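PDB 3CSS: 6-phosphogluconolactonase from Leishmania braziliensis, which probably hydrolyses 6-phosphogluconolactone to 6-phosphogluconate, the second step in the oxidative stage of the pentose phosphate pathway. Local coordinates for residues Q70-D75 with D103-D108; R109-A114 with A126-Q131; V216-G221 with T254-P259; K224-R229 with P239-R244. One frame throughout, in Å; residues are numbered along the deposited sequence.

How the contacts relate
From the N terminus, contact 1 comes first: it brings the chain back alongside strand 69-77 after helix 87-96. Contact 2 follows in series, folding the short helix 110-113 against helix 123-140. The two touch, since Val129 also packs on the 103-108 segment. Much later, contact 3 closes the long loop between strands 214-219 and 252-257 of the main sheet, and contact 4 lies wholly within that loop, packing the connection after helix 225-232 back on the helix. Val228 and Leu257 join contacts 3 and 4. Contacts 1 and 3 reach the same sheet, with centres about 23 Å apart on opposite sides of the chain's centre.

Contact 1: residues Q70-D75 with D103-D108; sequences QFILGD and DVISID
Phe71 holds the 103-108 segment by its backbone, with two nearly straight hydrogen bonds: Phe71 N donates to Asp103 O (2.8 Å) and Phe71 O accepts from Ile105 N (3.0 Å). Asp103 O also sits at the edge of the Phe71 ring, near its plane. The ring packs on Leu95, Leu96 and strand 39-43, while the carboxylate of Asp103 turns off to His67. Packing is close beside this bridge too: CG2 of Ile72 and CG1 of Ile105 are 3.9 Å apart, the side chains lying alongside and pointing the same way. The two segments run roughly parallel, 23° apart: the chain returns beside strand 69-77 after helix 87-96 as a strand-like loop, bridged once at Phe71 and Val104, next to the Rossmann-like sheet. Beyond it the pairing opens. A water takes the place of the next direct bond, accepting from Leu73 N (2.8 Å) and donating to Ile105 O. Further on the segments meet again through methyl groups, Leu73 CD1 lying 3.9 Å from Ile107 CD1, with Tyr133 of helix 123-140 packed on Ile107. Val104 and Ile105 are partly exposed.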
loop_
_atom_site.group_PDB
_atom_site.type_symbol
_atom_site.label_atom_id
_atom_site.label_comp_id
_atom_site.label_asym_id
_atom_site.label_seq_id
_atom_site.Cartn_x
_atom_site.Cartn_y
_atom_site.Cartn_z
ATOM N N GLN A 70 -2.877 -13.421 -4.482
ATOM C CA GLN A 70 -3.993 -13.016 -3.637
ATOM C C GLN A 70 -3.864 -11.509 -3.417
ATOM O O GLN A 70 -2.874 -11.056 -2.824
ATOM C CB GLN A 70 -3.957 -13.749 -2.302
ATOM C CG GLN A 70 -5.052 -13.304 -1.325
ATOM C CD GLN A 70 -5.022 -14.095 -0.038
ATOM O OE1 GLN A 70 -3.993 -14.171 0.621
ATOM N NE2 GLN A 70 -6.154 -14.699 0.316
ATOM N N PHE A 71 -4.867 -10.766 -3.887
ATOM C CA PHE A 71 -4.871 -9.300 -3.881
ATOM C C PHE A 71 -5.629 -8.758 -2.667
ATOM O O PHE A 71 -6.750 -9.205 -2.349
ATOM C CB PHE A 71 -5.558 -8.734 -5.129
ATOM C CG PHE A 71 -4.845 -9.008 -6.414
ATOM C CD1 PHE A 71 -3.937 -8.094 -6.913
ATOM C CD2 PHE A 71 -5.103 -10.163 -7.136
ATOM C CE1 PHE A 71 -3.279 -8.312 -8.108
ATOM C CE2 PHE A 71 -4.442 -10.404 -8.343
ATOM C CZ PHE A 71 -3.527 -9.470 -8.829
ATOM N N ILE A 72 -5.030 -7.766 -2.029
ATOM C CA ILE A 72 -5.676 -6.965 -1.003
ATOM C C ILE A 72 -5.400 -5.498 -1.295
ATOM O O ILE A 72 -4.436 -5.163 -1.979
ATOM C CB ILE A 72 -5.215 -7.333 0.436
ATOM C CG1 ILE A 72 -3.801 -6.807 0.753
ATOM C CG2 ILE A 72 -5.280 -8.894 0.655
ATOM C CD1 ILE A 72 -3.382 -7.047 2.231
ATOM N N LEU A 73 -6.266 -4.630 -0.787
ATOM C CA LEU A 73 -6.020 -3.194 -0.874
ATOM C C LEU A 73 -5.233 -2.780 0.372
ATOM O O LEU A 73 -5.661 -2.981 1.512
ATOM C CB LEU A 73 -7.331 -2.408 -0.953
ATOM C CG LEU A 73 -8.186 -2.577 -2.208
ATOM C CD1 LEU A 73 -9.547 -1.921 -1.962
ATOM C CD2 LEU A 73 -7.507 -1.978 -3.429
ATOM N N GLY A 74 -4.050 -2.218 0.159
ATOM C CA GLY A 74 -3.244 -1.714 1.273
ATOM C C GLY A 74 -3.809 -0.493 2.004
ATOM O O GLY A 74 -3.510 -0.279 3.170
ATOM N N ASP A 75 -4.624 0.290 1.311
ATOM C CA ASP A 75 -5.418 1.330 1.918
ATOM C C ASP A 75 -6.570 1.652 1.005
ATOM O O ASP A 75 -6.560 1.304 -0.182
ATOM C CB ASP A 75 -4.601 2.584 2.234
ATOM C CG ASP A 75 -4.242 3.405 0.995
ATOM O OD1 ASP A 75 -3.452 2.924 0.141
ATOM O OD2 ASP A 75 -4.698 4.568 0.907
ATOM N N ASP A 103 -9.735 -14.554 -5.588
ATOM C CA ASP A 103 -8.354 -14.128 -5.364
ATOM C C ASP A 103 -8.233 -12.695 -4.844
ATOM O O ASP A 103 -7.121 -12.194 -4.679
ATOM C CB ASP A 103 -7.565 -14.235 -6.668
ATOM C CG ASP A 103 -7.407 -15.655 -7.141
ATOM O OD1 ASP A 103 -7.173 -16.554 -6.299
ATOM O OD2 ASP A 103 -7.536 -15.875 -8.358
ATOM N N VAL A 104 -9.369 -12.044 -4.610
ATOM C CA VAL A 104 -9.411 -10.660 -4.164
ATOM C C VAL A 104 -10.190 -10.543 -2.850
ATOM O O VAL A 104 -11.336 -10.970 -2.752
ATOM C CB VAL A 104 -10.070 -9.739 -5.244
ATOM C CG1 VAL A 104 -9.987 -8.276 -4.812
ATOM C CG2 VAL A 104 -9.409 -9.936 -6.586
ATOM N N ILE A 105 -9.564 -9.944 -1.849
ATOM C CA ILE A 105 -10.206 -9.690 -0.569
ATOM C C ILE A 105 -10.880 -8.321 -0.607
ATOM O O ILE A 105 -10.226 -7.294 -0.837
ATOM C CB ILE A 105 -9.196 -9.790 0.605
ATOM C CG1 ILE A 105 -8.457 -11.139 0.576
ATOM C CG2 ILE A 105 -9.890 -9.588 1.945
ATOM C CD1 ILE A 105 -9.336 -12.360 0.606
ATOM N N SER A 106 -12.193 -8.302 -0.414
ATOM C CA SER A 106 -12.947 -7.058 -0.495
ATOM C C SER A 106 -13.024 -6.351 0.854
ATOM O O SER A 106 -12.974 -6.985 1.911
ATOM C CB SER A 106 -14.362 -7.326 -1.017
ATOM O OG SER A 106 -15.089 -8.135 -0.130
ATOM N N ILE A 107 -13.148 -5.027 0.796
ATOM C CA ILE A 107 -13.433 -4.199 1.964
ATOM C C ILE A 107 -14.915 -3.836 1.920
ATOM O O ILE A 107 -15.410 -3.366 0.897
ATOM C CB ILE A 107 -12.601 -2.890 1.978
ATOM C CG1 ILE A 107 -11.099 -3.203 2.032
ATOM C CG2 ILE A 107 -12.991 -2.021 3.175
ATOM C CD1 ILE A 107 -10.188 -1.979 1.867
ATOM N N ASP A 108 -15.605 -4.052 3.034
ATOM C CA ASP A 108 -17.001 -3.660 3.193
ATOM C C ASP A 108 -17.066 -2.238 3.760
ATOM O O ASP A 108 -16.783 -2.030 4.933
ATOM C CB ASP A 108 -17.699 -4.663 4.120
ATOM C CG ASP A 108 -19.176 -4.418 4.254
ATOM O OD1 ASP A 108 -19.705 -3.477 3.621
ATOM O OD2 ASP A 108 -19.812 -5.189 5.006
HETATM O O HOH W 1 -8.863 -5.374 0.002
#

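Contact 2: residues R109-A114 with A126-Q131; sequences RRAALA and AWAVAQ
Val129 directs one methyl, CG2, against the short helix 110-113, where it meets Ala112 CB at 3.6 Å. With CG1 anti to its own backbone N (chi1 175°), the valine divides its two branches: CG2, beside the N, faces Ala112 and the carbonyl of Arg109, whereas CG1 rests on Ile107 and the backbone of Asp108. Ala111 and Ala128 face each other methyl to methyl, their CB atoms 3.8 Å apart, at the more exposed border of the contact. Deeper in, Ala112 CB also reaches the start of the 126-131 segment, 4.2 Å from Ala126 N. Such small side chains let the backbones come near, with the CA atoms of Ala112 and Ala126 at 5.5 Å. The Arg109 side chain leaves in the other direction, its guanidinium group forming a salt bridge with Glu76 and hydrogen bonds to the carbonyls of Ile107 and Leu79. Arg109 O lies 3.8 Å from Val129 CG2 and accepts from Ala112 N (2.9 Å) in the first turn of a weakly bonded helix; Asp108 OD1 caps that helix through a weak bond to Arg110 N. Methyl groups do nearly all the cross-contact work, so the short helix is held on helix 123-140 by close fit and burial, while the Arg109 guanidinium is paired elsewhere, on strand 69-77 and with loop carbonyls.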
loop_
_atom_site.group_PDB
_atom_site.type_symbol
_atom_site.label_atom_id
_atom_site.label_comp_id
_atom_site.label_asym_id
_atom_site.label_seq_id
_atom_site.Cartn_x
_atom_site.Cartn_y
_atom_site.Cartn_z
ATOM N N ARG A 109 -17.434 -1.260 2.931
ATOM C CA ARG A 109 -17.384 0.160 3.337
ATOM C C ARG A 109 -18.661 0.718 3.895
ATOM O O ARG A 109 -18.678 1.847 4.371
ATOM C CB ARG A 109 -17.033 1.081 2.158
ATOM C CG ARG A 109 -15.845 0.684 1.372
ATOM C CD ARG A 109 -16.240 -0.055 0.120
ATOM N NE ARG A 109 -15.075 -0.745 -0.418
ATOM C CZ ARG A 109 -14.140 -0.162 -1.155
ATOM N NH1 ARG A 109 -14.224 1.119 -1.460
ATOM N NH2 ARG A 109 -13.112 -0.878 -1.569
ATOM N N ARG A 110 -19.732 -0.063 3.829
ATOM C CA ARG A 110 -21.099 0.376 4.150
ATOM C C ARG A 110 -21.227 1.108 5.478
ATOM O O ARG A 110 -21.943 2.093 5.604
ATOM C CB ARG A 110 -22.025 -0.840 4.216
ATOM C CG ARG A 110 -22.765 -1.173 2.936
ATOM C CD ARG A 110 -24.138 -1.684 3.305
ATOM N NE ARG A 110 -24.691 -0.857 4.372
ATOM C CZ ARG A 110 -25.457 0.206 4.163
ATOM N NH1 ARG A 110 -25.791 0.547 2.926
ATOM N NH2 ARG A 110 -25.903 0.915 5.188
ATOM N N ALA A 111 -20.563 0.575 6.503
ATOM C CA ALA A 111 -20.660 1.159 7.851
ATOM C C ALA A 111 -20.147 2.611 7.924
ATOM O O ALA A 111 -20.514 3.351 8.837
ATOM C CB ALA A 111 -19.922 0.287 8.866
ATOM N N ALA A 112 -19.305 3.002 6.964
ATOM C CA ALA A 112 -18.686 4.334 6.929
ATOM C C ALA A 112 -19.331 5.331 5.962
ATOM O O ALA A 112 -19.105 6.524 6.085
ATOM C CB ALA A 112 -17.193 4.201 6.592
ATOM N N LEU A 113 -20.111 4.861 4.993
ATOM C CA LEU A 113 -20.540 5.740 3.896
ATOM C C LEU A 113 -21.396 6.947 4.347
ATOM O O LEU A 113 -21.296 8.034 3.769
ATOM C CB LEU A 113 -21.256 4.940 2.798
ATOM C CG LEU A 113 -20.415 3.927 2.015
ATOM C CD1 LEU A 113 -21.282 3.241 0.961
ATOM C CD2 LEU A 113 -19.207 4.590 1.380
ATOM N N ALA A 114 -22.211 6.776 5.384
ATOM C CA ALA A 114 -23.039 7.888 5.878
ATOM C C ALA A 114 -22.220 9.024 6.538
ATOM O O ALA A 114 -22.711 10.146 6.627
ATOM C CB ALA A 114 -24.134 7.376 6.844
ATOM N N ALA A 126 -15.301 4.678 10.300
ATOM C CA ALA A 126 -14.010 4.225 9.790
ATOM C C ALA A 126 -13.481 3.023 10.591
ATOM O O ALA A 126 -13.039 2.039 10.012
ATOM C CB ALA A 126 -12.982 5.397 9.782
ATOM N N TRP A 127 -13.519 3.103 11.916
ATOM C CA TRP A 127 -13.121 1.972 12.760
ATOM C C TRP A 127 -13.962 0.728 12.511
ATOM O O TRP A 127 -13.430 -0.375 12.513
ATOM C CB TRP A 127 -13.176 2.332 14.244
ATOM C CG TRP A 127 -11.898 2.930 14.796
ATOM C CD1 TRP A 127 -11.764 4.125 15.430
ATOM C CD2 TRP A 127 -10.585 2.344 14.768
ATOM N NE1 TRP A 127 -10.453 4.326 15.798
ATOM C CE2 TRP A 127 -9.707 3.251 15.398
ATOM C CE3 TRP A 127 -10.064 1.142 14.266
ATOM C CZ2 TRP A 127 -8.351 2.992 15.550
ATOM C CZ3 TRP A 127 -8.715 0.891 14.416
ATOM C CH2 TRP A 127 -7.872 1.812 15.046
ATOM N N ALA A 128 -15.263 0.901 12.313
ATOM C CA ALA A 128 -16.138 -0.231 12.037
ATOM C C ALA A 128 -15.676 -0.967 10.771
ATOM O O ALA A 128 -15.589 -2.197 10.762
ATOM C CB ALA A 128 -17.579 0.235 11.908
ATOM N N VAL A 129 -15.361 -0.206 9.718
ATOM C CA VAL A 129 -14.834 -0.780 8.465
ATOM C C VAL A 129 -13.448 -1.423 8.676
ATOM O O VAL A 129 -13.214 -2.540 8.219
ATOM C CB VAL A 129 -14.771 0.275 7.328
ATOM C CG1 VAL A 129 -14.114 -0.306 6.078
ATOM C CG2 VAL A 129 -16.164 0.803 7.012
ATOM N N ALA A 130 -12.558 -0.730 9.388
ATOM C CA ALA A 130 -11.223 -1.250 9.710
ATOM C C ALA A 130 -11.287 -2.600 10.415
ATOM O O ALA A 130 -10.555 -3.530 10.069
ATOM C CB ALA A 130 -10.432 -0.239 10.573
ATOM N N GLN A 131 -12.170 -2.694 11.405
ATOM C CA GLN A 131 -12.287 -3.900 12.225
ATOM C C GLN A 131 -12.790 -5.105 11.428
ATOM O O GLN A 131 -12.257 -6.207 11.552
ATOM C CB GLN A 131 -13.180 -3.616 13.418
ATOM C CG GLN A 131 -12.515 -2.681 14.417
ATOM C CD GLN A 131 -11.617 -3.413 15.402
ATOM O OE1 GLN A 131 -10.378 -3.387 15.286
ATOM N NE2 GLN A 131 -12.238 -4.055 16.393
#

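Contact 3: residues V216-G221 with T254-P259; sequences VVLAAG and TLLLDP
Asp258 OD2 is gripped by two backbone N-H groups, Gly221 N across the contact (2.9 Å) and Ala261 N, three residues further on. Gly221 N approaches from above the carboxylate plane, 43° out of it. With chi1 at 85°, CG of Asp258 stands between its backbone N and carbonyl carbon, which carries the carboxylate over to the other strand's end and sets Asp258 CG 3.5 Å from Ala220 CB. Gly221 takes a positive phi, a conformation that glycine adopts readily. Before this closure, strands 214-219 and 252-257 pair in parallel: Val217 N donates to Thr254 O and Val217 O accepts from Leu256 N at 2.7 Å, and Leu256 O in turn takes Ala219 N. These are the two strands of a beta-alpha-beta unit, connected through helix 225-232, in the Rossmann-like sheet. On one face Val216 CG1 meets Leu256 CD1 at 3.7 Å, covered by Met17, Ala21 and Val24 of helix 14-30. On the other, Val217 CG2 and Leu255 CD2 press together at 3.5 Å with the side chains alongside, and Ala219 CB meets Leu257 CD2 at 3.9 Å; Leu232 and Val228 of helix 225-232 pack on the leucines. Toward the end the pairing slackens, Asp258 N reaching Ala219 O at 3.2 Å with a bent N-H...O angle of 141°.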
loop_
_atom_site.group_PDB
_atom_site.type_symbol
_atom_site.label_atom_id
_atom_site.label_comp_id
_atom_site.label_asym_id
_atom_site.label_seq_id
_atom_site.Cartn_x
_atom_site.Cartn_y
_atom_site.Cartn_z
ATOM N N VAL A 216 7.614 -2.154 -2.034
ATOM C CA VAL A 216 8.012 -1.462 -3.268
ATOM C C VAL A 216 7.247 -0.131 -3.335
ATOM O O VAL A 216 6.023 -0.101 -3.444
ATOM C CB VAL A 216 7.713 -2.300 -4.528
ATOM C CG1 VAL A 216 8.122 -1.518 -5.830
ATOM C CG2 VAL A 216 8.388 -3.685 -4.428
ATOM N N VAL A 217 7.996 0.961 -3.264
ATOM C CA VAL A 217 7.428 2.301 -3.333
ATOM C C VAL A 217 7.627 2.828 -4.742
ATOM O O VAL A 217 8.740 2.758 -5.290
ATOM C CB VAL A 217 8.156 3.273 -2.353
ATOM C CG1 VAL A 217 7.493 4.670 -2.387
ATOM C CG2 VAL A 217 8.248 2.698 -0.900
ATOM N N LEU A 218 6.561 3.365 -5.327
ATOM C CA LEU A 218 6.618 4.094 -6.599
ATOM C C LEU A 218 6.284 5.544 -6.320
ATOM O O LEU A 218 5.175 5.830 -5.834
ATOM C CB LEU A 218 5.578 3.542 -7.582
ATOM C CG LEU A 218 5.775 2.135 -8.186
ATOM C CD1 LEU A 218 5.430 1.086 -7.225
ATOM C CD2 LEU A 218 4.880 1.992 -9.422
ATOM N N ALA A 219 7.200 6.466 -6.639
ATOM C CA ALA A 219 6.990 7.907 -6.370
ATOM C C ALA A 219 7.640 8.768 -7.435
ATOM O O ALA A 219 8.785 8.555 -7.825
ATOM C CB ALA A 219 7.541 8.296 -4.961
ATOM N N ALA A 220 6.887 9.752 -7.902
ATOM C CA ALA A 220 7.341 10.664 -8.938
ATOM C C ALA A 220 6.962 12.097 -8.560
ATOM O O ALA A 220 5.870 12.340 -8.038
ATOM C CB ALA A 220 6.724 10.273 -10.266
ATOM N N GLY A 221 7.878 13.022 -8.836
ATOM C CA GLY A 221 7.677 14.458 -8.637
ATOM C C GLY A 221 8.680 15.103 -7.697
ATOM O O GLY A 221 9.045 14.555 -6.657
ATOM N N THR A 254 12.337 -1.379 -1.753
ATOM C CA THR A 254 12.753 -0.810 -3.031
ATOM C C THR A 254 12.010 0.498 -3.289
ATOM O O THR A 254 10.793 0.529 -3.163
ATOM C CB THR A 254 12.463 -1.781 -4.143
ATOM O OG1 THR A 254 13.157 -3.018 -3.879
ATOM C CG2 THR A 254 12.844 -1.207 -5.520
ATOM N N LEU A 255 12.754 1.545 -3.628
ATOM C CA LEU A 255 12.196 2.851 -4.023
ATOM C C LEU A 255 12.391 3.021 -5.539
ATOM O O LEU A 255 13.514 3.059 -6.010
ATOM C CB LEU A 255 12.885 3.997 -3.305
ATOM C CG LEU A 255 12.965 3.948 -1.785
ATOM C CD1 LEU A 255 13.502 5.317 -1.245
ATOM C CD2 LEU A 255 11.644 3.602 -1.153
ATOM N N LEU A 256 11.278 3.076 -6.274
ATOM C CA LEU A 256 11.255 3.359 -7.705
ATOM C C LEU A 256 10.814 4.803 -7.890
ATOM O O LEU A 256 9.674 5.140 -7.586
ATOM C CB LEU A 256 10.272 2.397 -8.416
ATOM C CG LEU A 256 10.563 0.898 -8.220
ATOM C CD1 LEU A 256 9.470 0.020 -8.876
ATOM C CD2 LEU A 256 11.953 0.506 -8.706
ATOM N N LEU A 257 11.744 5.641 -8.349
ATOM C CA LEU A 257 11.594 7.081 -8.293
ATOM C C LEU A 257 11.820 7.663 -9.671
ATOM O O LEU A 257 12.556 7.086 -10.461
ATOM C CB LEU A 257 12.637 7.667 -7.347
ATOM C CG LEU A 257 12.677 7.149 -5.911
ATOM C CD1 LEU A 257 13.800 7.869 -5.174
ATOM C CD2 LEU A 257 11.314 7.331 -5.206
ATOM N N ASP A 258 11.239 8.832 -9.936
ATOM C CA ASP A 258 11.549 9.551 -11.159
ATOM C C ASP A 258 12.642 10.576 -10.805
ATOM O O ASP A 258 13.045 10.668 -9.635
ATOM C CB ASP A 258 10.276 10.158 -11.770
ATOM C CG ASP A 258 9.904 11.498 -11.190
ATOM O OD1 ASP A 258 9.230 12.254 -11.931
ATOM O OD2 ASP A 258 10.265 11.813 -10.033
ATOM N N PRO A 259 13.151 11.314 -11.806
ATOM C CA PRO A 259 14.325 12.139 -11.519
ATOM C C PRO A 259 14.081 13.232 -10.460
ATOM O O PRO A 259 14.957 13.471 -9.614
ATOM C CB PRO A 259 14.702 12.716 -12.885
ATOM C CG PRO A 259 14.108 11.759 -13.879
ATOM C CD PRO A 259 12.833 11.281 -13.241
#

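Contact 4: residues K224-R229 with P239-R244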
loop_
_atom_site.group_PDB
_atom_site.type_symbol
_atom_site.label_atom_id
_atom_site.label_comp_id
_atom_site.label_asym_id
_atom_site.label_seq_id
_atom_site.Cartn_x
_atom_site.Cartn_y
_atom_site.Cartn_z
ATOM N N LYS A 224 8.082 15.292 -3.970
ATOM C CA LYS A 224 8.353 14.156 -3.092
ATOM C C LYS A 224 9.796 14.037 -2.652
ATOM O O LYS A 224 10.122 13.116 -1.867
ATOM C CB LYS A 224 8.068 12.825 -3.777
ATOM C CG LYS A 224 6.946 12.791 -4.680
ATOM C CD LYS A 224 5.714 12.870 -3.999
ATOM C CE LYS A 224 4.747 12.147 -4.901
ATOM N NZ LYS A 224 3.393 12.371 -4.571
ATOM N N ASN A 225 10.676 14.890 -3.188
ATOM C CA ASN A 225 12.107 14.750 -2.936
ATOM C C ASN A 225 12.432 14.844 -1.449
ATOM O O ASN A 225 13.235 14.082 -0.959
ATOM C CB ASN A 225 12.890 15.776 -3.757
ATOM C CG ASN A 225 14.405 15.633 -3.607
ATOM O OD1 ASN A 225 15.082 16.594 -3.264
ATOM N ND2 ASN A 225 14.934 14.441 -3.878
ATOM N N TRP A 226 11.784 15.752 -0.717
ATOM C CA TRP A 226 12.079 15.882 0.706
ATOM C C TRP A 226 11.682 14.630 1.466
ATOM O O TRP A 226 12.282 14.279 2.488
ATOM C CB TRP A 226 11.374 17.101 1.293
ATOM C CG TRP A 226 9.882 16.995 1.536
ATOM C CD1 TRP A 226 8.886 17.334 0.662
ATOM C CD2 TRP A 226 9.229 16.537 2.726
ATOM N NE1 TRP A 226 7.673 17.131 1.226
ATOM C CE2 TRP A 226 7.835 16.636 2.493
ATOM C CE3 TRP A 226 9.670 16.027 3.951
ATOM C CZ2 TRP A 226 6.886 16.266 3.447
ATOM C CZ3 TRP A 226 8.724 15.688 4.899
ATOM C CH2 TRP A 226 7.357 15.802 4.643
ATOM N N VAL A 227 10.638 13.973 0.968
ATOM C CA VAL A 227 10.178 12.720 1.573
ATOM C C VAL A 227 11.223 11.632 1.369
ATOM O O VAL A 227 11.613 10.911 2.296
ATOM C CB VAL A 227 8.820 12.292 0.970
ATOM C CG1 VAL A 227 8.369 10.963 1.589
ATOM C CG2 VAL A 227 7.753 13.429 1.148
ATOM N N VAL A 228 11.656 11.476 0.128
ATOM C CA VAL A 228 12.674 10.483 -0.181
ATOM C C VAL A 228 13.945 10.723 0.655
ATOM O O VAL A 228 14.474 9.804 1.299
ATOM C CB VAL A 228 13.004 10.576 -1.701
ATOM C CG1 VAL A 228 14.243 9.754 -2.028
ATOM C CG2 VAL A 228 11.826 10.112 -2.561
ATOM N N ARG A 229 14.432 11.955 0.679
ATOM C CA ARG A 229 15.661 12.228 1.417
ATOM C C ARG A 229 15.473 12.048 2.932
ATOM O O ARG A 229 16.419 11.627 3.631
ATOM C CB ARG A 229 16.222 13.600 1.042
ATOM C CG ARG A 229 16.894 13.576 -0.320
ATOM C CD ARG A 229 17.411 14.926 -0.722
ATOM N NE ARG A 229 16.318 15.886 -0.817
ATOM C CZ ARG A 229 16.083 16.824 0.090
ATOM N NH1 ARG A 229 16.845 16.903 1.174
ATOM N NH2 ARG A 229 15.071 17.670 -0.086
ATOM N N PRO A 239 12.926 18.432 7.258
ATOM C CA PRO A 239 11.578 17.944 7.629
ATOM C C PRO A 239 11.504 16.421 7.541
ATOM O O PRO A 239 12.004 15.818 6.580
ATOM C CB PRO A 239 10.640 18.579 6.586
ATOM C CG PRO A 239 11.506 19.045 5.524
ATOM C CD PRO A 239 12.913 19.197 5.998
ATOM N N LEU A 240 10.894 15.816 8.552
ATOM C CA LEU A 240 10.937 14.357 8.739
ATOM C C LEU A 240 9.581 13.751 8.359
ATOM O O LEU A 240 8.548 14.056 8.995
ATOM C CB LEU A 240 11.334 14.029 10.185
ATOM C CG LEU A 240 11.633 12.554 10.513
ATOM C CD1 LEU A 240 12.587 12.443 11.696
ATOM C CD2 LEU A 240 10.348 11.766 10.779
ATOM N N PRO A 241 9.563 12.912 7.300
ATOM C CA PRO A 241 8.277 12.370 6.820
ATOM C C PRO A 241 7.790 11.217 7.674
ATOM O O PRO A 241 8.606 10.445 8.179
ATOM C CB PRO A 241 8.619 11.861 5.407
ATOM C CG PRO A 241 10.040 11.444 5.504
ATOM C CD PRO A 241 10.700 12.443 6.475
ATOM N N VAL A 242 6.472 11.085 7.827
ATOM C CA VAL A 242 5.920 9.995 8.600
ATOM C C VAL A 242 6.374 8.635 8.002
ATOM O O VAL A 242 6.601 7.660 8.750
ATOM C CB VAL A 242 4.376 10.117 8.737
ATOM C CG1 VAL A 242 3.730 9.803 7.425
ATOM C CG2 VAL A 242 3.849 9.241 9.883
ATOM N N SER A 243 6.637 8.619 6.687
ATOM C CA SER A 243 7.071 7.385 6.020
ATOM C C SER A 243 8.499 6.907 6.364
ATOM O O SER A 243 8.911 5.821 5.937
ATOM C CB SER A 243 6.879 7.515 4.507
ATOM O OG SER A 243 7.597 8.627 4.026
ATOM N N ARG A 244 9.235 7.669 7.187
ATOM C CA ARG A 244 10.501 7.192 7.738
ATOM C C ARG A 244 10.349 5.869 8.511
ATOM O O ARG A 244 11.343 5.156 8.696
ATOM C CB ARG A 244 11.172 8.264 8.592
ATOM C CG ARG A 244 12.602 7.938 8.981
ATOM C CD ARG A 244 13.302 9.066 9.734
ATOM N NE ARG A 244 14.615 8.620 10.238
ATOM C CZ ARG A 244 15.745 8.590 9.543
ATOM N NH1 ARG A 244 15.799 8.984 8.287
ATOM N NH2 ARG A 244 16.859 8.172 10.127
HETATM O O HOH W 2 13.606 15.977 4.265
#
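Pro241 fills the hollow between Trp226 and Val227: its CB touches Trp226 CZ3 and Val227 CG1, each at 3.9 Å, while its CG lies 3.6 Å from Val227 O. In the reverse sense, the benzo end of the indole is the bump, entering the bend of the chain between Pro239 and Pro241. There Trp226 CE3 meets Pro239 O, near the ring plane, at 3.5 Å; Pro239 CB lies 3.8 Å from the same atom. The indole reaches this place because CG of Trp226 stands between the backbone N and the carbonyl carbon (chi1 75°), folding the ring back over its own helix, where CG2 of Val227 sits 3.5 Å above the centre of one face. NE1, on the pyrrole side, hydrogen-bonds to Ser165 O. A water at the ring's edge bridges the gap between the backbones, donating to both Trp226 O and Pro239 O. On the deeper side, in the conformer given, Ser243 OG lies 3.5 Å from Val227 CG1 and hydrogen-bonds to Gly167 O. Pro239, preceded by a cis peptide bond, lies at the exposed border; Pro241 and Val227 are buried, and Val231 one turn on continues the surface against which Pro241 and Ser243 rest. Here the connecting loop folds back on helix 225-232, the helical part of a beta-alpha-beta crossover, before the chain enters strand 252-257 of the Rossmann-like sheet.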